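Local structure of ErfK/YbiS/YcfS/YnhG family protein (4LPQ) at residues Gly75-Val87 with Lys94-Ile108. The protein probably acts as a peptidoglycan L,D-transpeptidase that cross-links the bacterial cell wall, here as the piece holding a putative peptidoglycan-binding domain and the catalytic domain. Residues are numbered along the deposited sequence; the frame is centred on the assembly and turned at random. Where two conformers were deposited one is given.
Sequences GYRPTPRSSSGKV and KQILLAVEDGRVVRI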
loop_
_atom_site.group_PDB
_atom_site.type_symbol
_atom_site.label_atom_id
_atom_site.label_comp_id
_atom_site.label_asym_id
_atom_site.label_seq_id
_atom_site.Cartn_x
_atom_site.Cartn_y
_atom_site.Cartn_z
ATOM N N GLY A 75 2.293 -12.110 14.537
ATOM C CA GLY A 75 3.249 -11.852 13.489
ATOM C C GLY A 75 2.644 -11.995 12.111
ATOM O O GLY A 75 3.291 -12.388 11.161
ATOM N N TYR A 76 1.377 -11.631 11.914
ATOM C CA TYR A 76 0.674 -11.860 10.677
ATOM C C TYR A 76 1.399 -11.185 9.505
ATOM O O TYR A 76 1.669 -10.004 9.511
ATOM C CB TYR A 76 -0.758 -11.355 10.658
ATOM C CG TYR A 76 -1.471 -11.724 9.359
ATOM C CD1 TYR A 76 -1.970 -12.998 9.156
ATOM C CD2 TYR A 76 -1.402 -10.900 8.278
ATOM C CE1 TYR A 76 -2.443 -13.395 7.907
ATOM C CE2 TYR A 76 -1.864 -11.253 7.041
ATOM C CZ TYR A 76 -2.335 -12.490 6.849
ATOM O OH TYR A 76 -2.833 -12.859 5.618
ATOM N N ARG A 77 1.654 -12.022 8.468
ATOM C CA ARG A 77 2.188 -11.566 7.172
ATOM C C ARG A 77 1.400 -12.290 6.095
ATOM O O ARG A 77 1.157 -13.508 6.200
ATOM C CB ARG A 77 3.639 -11.842 7.014
ATOM C CG ARG A 77 4.511 -10.965 7.904
ATOM C CD ARG A 77 5.897 -11.489 8.075
ATOM N NE ARG A 77 6.540 -11.970 6.873
ATOM C CZ ARG A 77 7.251 -11.277 5.975
ATOM N NH1 ARG A 77 7.393 -10.001 6.007
ATOM N NH2 ARG A 77 7.809 -11.939 5.030
ATOM N N PRO A 78 1.050 -11.590 5.002
ATOM C CA PRO A 78 0.326 -12.287 3.932
ATOM C C PRO A 78 1.265 -13.292 3.172
ATOM O O PRO A 78 2.482 -13.090 3.172
ATOM C CB PRO A 78 -0.121 -11.159 3.049
ATOM C CG PRO A 78 0.746 -10.060 3.346
ATOM C CD PRO A 78 1.271 -10.175 4.708
ATOM N N THR A 79 0.637 -14.321 2.612
ATOM C CA THR A 79 1.368 -15.304 1.806
ATOM C C THR A 79 1.300 -14.890 0.330
ATOM O O THR A 79 0.160 -14.732 -0.171
ATOM C CB THR A 79 0.763 -16.689 2.001
ATOM O OG1 THR A 79 0.855 -17.070 3.366
ATOM C CG2 THR A 79 1.432 -17.679 1.176
ATOM N N PRO A 80 2.425 -14.724 -0.336
ATOM C CA PRO A 80 2.345 -14.282 -1.748
ATOM C C PRO A 80 1.902 -15.477 -2.638
ATOM O O PRO A 80 2.019 -16.676 -2.212
ATOM C CB PRO A 80 3.734 -13.908 -2.078
ATOM C CG PRO A 80 4.562 -14.692 -1.136
ATOM C CD PRO A 80 3.787 -14.932 0.105
ATOM N N ARG A 81 1.461 -15.169 -3.854
ATOM C CA ARG A 81 1.144 -16.179 -4.817
ATOM C C ARG A 81 2.355 -16.651 -5.649
ATOM O O ARG A 81 2.369 -17.813 -6.096
ATOM C CB ARG A 81 0.064 -15.694 -5.752
ATOM C CG ARG A 81 -1.253 -15.491 -5.061
ATOM C CD ARG A 81 -2.371 -15.407 -6.056
ATOM N NE ARG A 81 -3.667 -15.200 -5.389
ATOM C CZ ARG A 81 -4.851 -15.291 -6.023
ATOM N NH1 ARG A 81 -4.860 -15.392 -7.417
ATOM N NH2 ARG A 81 -5.894 -15.001 -5.286
ATOM N N SER A 82 3.308 -15.757 -5.908
ATOM C CA SER A 82 4.442 -16.121 -6.701
ATOM C C SER A 82 5.444 -16.887 -5.856
ATOM O O SER A 82 5.472 -16.777 -4.628
ATOM C CB SER A 82 5.063 -14.866 -7.340
ATOM O OG SER A 82 5.636 -14.002 -6.343
ATOM N N SER A 83 6.312 -17.633 -6.556
ATOM C CA SER A 83 7.403 -18.467 -6.008
ATOM C C SER A 83 8.842 -18.098 -6.316
ATOM O O SER A 83 9.819 -18.486 -5.621
ATOM C CB SER A 83 7.263 -19.870 -6.507
ATOM O OG SER A 83 6.067 -20.399 -6.006
ATOM N N SER A 84 9.027 -17.421 -7.416
ATOM C CA SER A 84 10.350 -17.083 -7.794
ATOM C C SER A 84 10.426 -15.710 -8.407
ATOM O O SER A 84 9.482 -15.204 -8.982
ATOM C CB SER A 84 10.867 -18.099 -8.787
ATOM O OG SER A 84 10.047 -18.071 -9.914
ATOM N N GLY A 85 11.596 -15.111 -8.203
ATOM C CA GLY A 85 11.946 -13.826 -8.746
ATOM C C GLY A 85 11.305 -12.673 -8.069
ATOM O O GLY A 85 10.672 -12.839 -7.007
ATOM N N LYS A 86 11.510 -11.504 -8.611
ATOM C CA LYS A 86 10.981 -10.275 -8.042
ATOM C C LYS A 86 9.601 -10.028 -8.645
ATOM O O LYS A 86 9.447 -9.980 -9.906
ATOM C CB LYS A 86 11.954 -9.187 -8.353
ATOM C CG LYS A 86 11.447 -7.869 -7.835
ATOM C CD LYS A 86 12.463 -6.758 -7.885
ATOM C CE LYS A 86 13.513 -6.892 -6.853
ATOM N NZ LYS A 86 14.434 -5.746 -6.718
ATOM N N VAL A 87 8.596 -9.835 -7.782
ATOM C CA VAL A 87 7.215 -9.671 -8.266
ATOM C C VAL A 87 6.548 -8.631 -7.369
ATOM O O VAL A 87 6.732 -8.657 -6.163
ATOM C CB VAL A 87 6.483 -11.039 -8.217
ATOM C CG1 VAL A 87 5.042 -10.851 -8.721
ATOM C CG2 VAL A 87 7.253 -12.114 -8.923
ATOM N N LYS A 94 -7.775 -7.027 -0.380
ATOM C CA LYS A 94 -7.146 -6.478 0.809
ATOM C C LYS A 94 -6.613 -5.066 0.637
ATOM O O LYS A 94 -6.333 -4.366 1.615
ATOM C CB LYS A 94 -6.046 -7.399 1.348
ATOM C CG LYS A 94 -6.586 -8.730 1.817
ATOM C CD LYS A 94 -5.508 -9.585 2.473
ATOM C CE LYS A 94 -6.098 -10.827 3.159
ATOM N NZ LYS A 94 -5.061 -11.637 3.853
ATOM N N GLN A 95 -6.482 -4.604 -0.607
ATOM C CA GLN A 95 -5.985 -3.277 -0.903
ATOM C C GLN A 95 -4.560 -3.066 -0.359
ATOM O O GLN A 95 -4.237 -2.046 0.283
ATOM C CB GLN A 95 -6.954 -2.204 -0.420
ATOM C CG GLN A 95 -8.311 -2.203 -1.163
ATOM C CD GLN A 95 -8.174 -1.543 -2.515
ATOM O OE1 GLN A 95 -7.958 -0.333 -2.615
ATOM N NE2 GLN A 95 -8.131 -2.392 -3.549
ATOM N N ILE A 96 -3.649 -4.040 -0.669
ATOM C CA ILE A 96 -2.247 -3.964 -0.323
ATOM C C ILE A 96 -1.418 -4.348 -1.542
ATOM O O ILE A 96 -1.846 -5.141 -2.395
ATOM C CB ILE A 96 -1.913 -4.848 0.913
ATOM C CG1 ILE A 96 -2.234 -6.298 0.680
ATOM C CG2 ILE A 96 -2.586 -4.319 2.164
ATOM C CD1 ILE A 96 -2.039 -7.228 1.851
ATOM N N LEU A 97 -0.211 -3.799 -1.519
ATOM C CA LEU A 97 0.824 -4.125 -2.485
ATOM C C LEU A 97 1.920 -4.860 -1.752
ATOM O O LEU A 97 2.389 -4.444 -0.691
ATOM C CB LEU A 97 1.324 -2.824 -3.161
ATOM C CG LEU A 97 2.413 -3.004 -4.209
ATOM C CD1 LEU A 97 2.328 -1.861 -5.194
ATOM C CD2 LEU A 97 3.789 -2.987 -3.548
ATOM N N LEU A 98 2.357 -5.979 -2.316
ATOM C CA LEU A 98 3.406 -6.789 -1.796
ATOM C C LEU A 98 4.653 -6.715 -2.711
ATOM O O LEU A 98 4.514 -6.994 -3.911
ATOM C CB LEU A 98 2.993 -8.245 -1.662
ATOM C CG LEU A 98 1.637 -8.532 -1.036
ATOM C CD1 LEU A 98 1.362 -10.027 -0.984
ATOM C CD2 LEU A 98 1.583 -7.931 0.338
ATOM N N ALA A 99 5.801 -6.358 -2.139
ATOM C CA ALA A 99 7.076 -6.434 -2.850
ATOM C C ALA A 99 7.582 -7.816 -2.439
ATOM O O ALA A 99 7.893 -8.069 -1.287
ATOM C CB ALA A 99 7.974 -5.322 -2.391
ATOM N N VAL A 100 7.670 -8.686 -3.420
ATOM C CA VAL A 100 7.957 -10.134 -3.212
ATOM C C VAL A 100 9.261 -10.522 -3.933
ATOM O O VAL A 100 9.494 -10.098 -5.072
ATOM C CB VAL A 100 6.796 -11.011 -3.710
ATOM C CG1 VAL A 100 7.013 -12.480 -3.351
ATOM C CG2 VAL A 100 5.403 -10.539 -3.181
ATOM N N GLU A 101 10.110 -11.268 -3.266
ATOM C CA GLU A 101 11.334 -11.827 -3.884
ATOM C C GLU A 101 11.459 -13.286 -3.534
ATOM O O GLU A 101 11.464 -13.688 -2.378
ATOM C CB GLU A 101 12.559 -11.133 -3.425
ATOM C CG GLU A 101 12.714 -9.725 -3.830
ATOM C CD GLU A 101 14.102 -9.197 -3.377
ATOM O OE1 GLU A 101 14.134 -8.155 -2.684
ATOM O OE2 GLU A 101 15.067 -9.910 -3.569
ATOM N N ASP A 102 11.458 -14.165 -4.533
ATOM C CA ASP A 102 11.649 -15.593 -4.336
ATOM C C ASP A 102 10.609 -16.179 -3.372
ATOM O O ASP A 102 10.928 -16.962 -2.468
ATOM C CB ASP A 102 13.091 -15.905 -3.957
ATOM C CG ASP A 102 14.077 -15.602 -5.091
ATOM O OD1 ASP A 102 13.662 -15.632 -6.272
ATOM O OD2 ASP A 102 15.274 -15.406 -4.737
ATOM N N GLY A 103 9.360 -15.747 -3.558
ATOM C CA GLY A 103 8.215 -16.231 -2.765
ATOM C C GLY A 103 8.185 -15.735 -1.329
ATOM O O GLY A 103 7.358 -16.237 -0.499
ATOM N N ARG A 104 9.029 -14.783 -0.975
ATOM C CA ARG A 104 9.068 -14.173 0.368
ATOM C C ARG A 104 8.605 -12.715 0.209
ATOM O O ARG A 104 9.097 -11.954 -0.615
ATOM C CB ARG A 104 10.536 -14.157 0.905
ATOM C CG ARG A 104 10.747 -13.405 2.255
ATOM C CD ARG A 104 12.232 -13.344 2.743
ATOM N NE ARG A 104 13.317 -12.725 1.895
ATOM C CZ ARG A 104 13.759 -11.456 1.916
ATOM N NH1 ARG A 104 13.202 -10.545 2.722
ATOM N NH2 ARG A 104 14.742 -11.072 1.085
ATOM N N VAL A 105 7.686 -12.293 1.071
ATOM C CA VAL A 105 7.279 -10.886 1.103
ATOM C C VAL A 105 8.406 -10.097 1.710
ATOM O O VAL A 105 8.810 -10.329 2.899
ATOM C CB VAL A 105 5.979 -10.724 1.918
ATOM C CG1 VAL A 105 5.611 -9.301 2.067
ATOM C CG2 VAL A 105 4.893 -11.518 1.240
ATOM N N VAL A 106 8.846 -9.080 1.005
ATOM C CA VAL A 106 9.862 -8.154 1.475
ATOM C C VAL A 106 9.225 -6.949 2.189
ATOM O O VAL A 106 9.665 -6.547 3.272
ATOM C CB VAL A 106 10.811 -7.710 0.321
ATOM C CG1 VAL A 106 11.847 -6.687 0.786
ATOM C CG2 VAL A 106 11.462 -8.921 -0.289
ATOM N N ARG A 107 8.158 -6.423 1.569
ATOM C CA ARG A 107 7.388 -5.349 2.194
ATOM C C ARG A 107 5.944 -5.475 1.837
ATOM O O ARG A 107 5.548 -5.931 0.756
ATOM C CB ARG A 107 7.796 -3.882 1.790
ATOM C CG ARG A 107 9.101 -3.328 2.241
ATOM C CD ARG A 107 9.289 -3.173 3.744
ATOM N NE ARG A 107 10.579 -2.535 3.971
ATOM C CZ ARG A 107 11.738 -3.210 3.975
ATOM N NH1 ARG A 107 11.789 -4.513 3.766
ATOM N NH2 ARG A 107 12.888 -2.589 4.098
ATOM N N ILE A 108 5.117 -5.037 2.796
ATOM C CA ILE A 108 3.692 -4.860 2.606
ATOM C C ILE A 108 3.432 -3.351 2.625
ATOM O O ILE A 108 3.817 -2.704 3.616
ATOM C CB ILE A 108 2.843 -5.547 3.703
ATOM C CG1 ILE A 108 3.193 -7.008 3.900
ATOM C CG2 ILE A 108 1.352 -5.360 3.346
ATOM C CD1 ILE A 108 4.248 -7.283 4.911
HETATM O O HOH W 1 9.920 -8.499 5.357
HETATM O O HOH W 2 6.935 -14.381 3.098
HETATM O O HOH W 3 8.417 -14.338 -5.879
HETATM O O HOH W 4 15.883 -6.635 -4.437
#
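Pro-78 sets the CG-CD side of its ring against the side chains of Leu-98 and Ile-108, CG slanting past Leu-98 CD2 at 3.8 Å and CD abutting Ile-108 CG1, while Ile-96 CD1 touches the same CG more distantly. Two residues on, Pro-80 fits between Val-100 and Val-105: its CB rests on both methyls of Val-100, its CD on Val-105 CG2, and its CG on Gly-103 O. The two prolines thus place an extended linker across one face of the hairpin. Arg-77 slides past Val-105, its chain bending at chi3 (44°) to bring the guanidinium edge to the backbone; NH2 binds Val-105 O at 2.9 Å, in the carbonyl plane and on a lone pair, with a weak second bond from NH1. Since NH1 also binds Leu-30 O, an alanine here would probably leave two carbonyls without their charged donor and untie the linker from both neighbours. Farther along, segment 75-87 becomes a strand that runs antiparallel to 96-101. Asp-102, in the type I' turn from Glu-101 to Arg-104, folds OD1 back to Gly-85 N (2.9 Å), while its own N bonds Gly-85 O, so side chain and backbone together clasp this glycine. A water joins Ser-82 OG, Gly-85 O and Gly-103 N, and the Ser-82 hydroxyl also bonds Glu-89. Val-87 and Val-100 then form a hydrogen-bonded pair, Val-87 N to Val-100 O and Val-100 N to Val-87 O, each 2.9 Å. Beside it, Lys-86 NZ bonds Gly-197 O and Glu-101 OE1 bonds Trp-196 NE1, while a water joins the two. The linker therefore leaves helix 66-74 of the probable peptidoglycan-binding domain, crosses strands 96-101 and 104-110, and enters the catalytic sheet as strand 86-91; helix 186-196 packs against Ala-99 and Val-106, and helix 43-56 touches Tyr-76 and Ile-96.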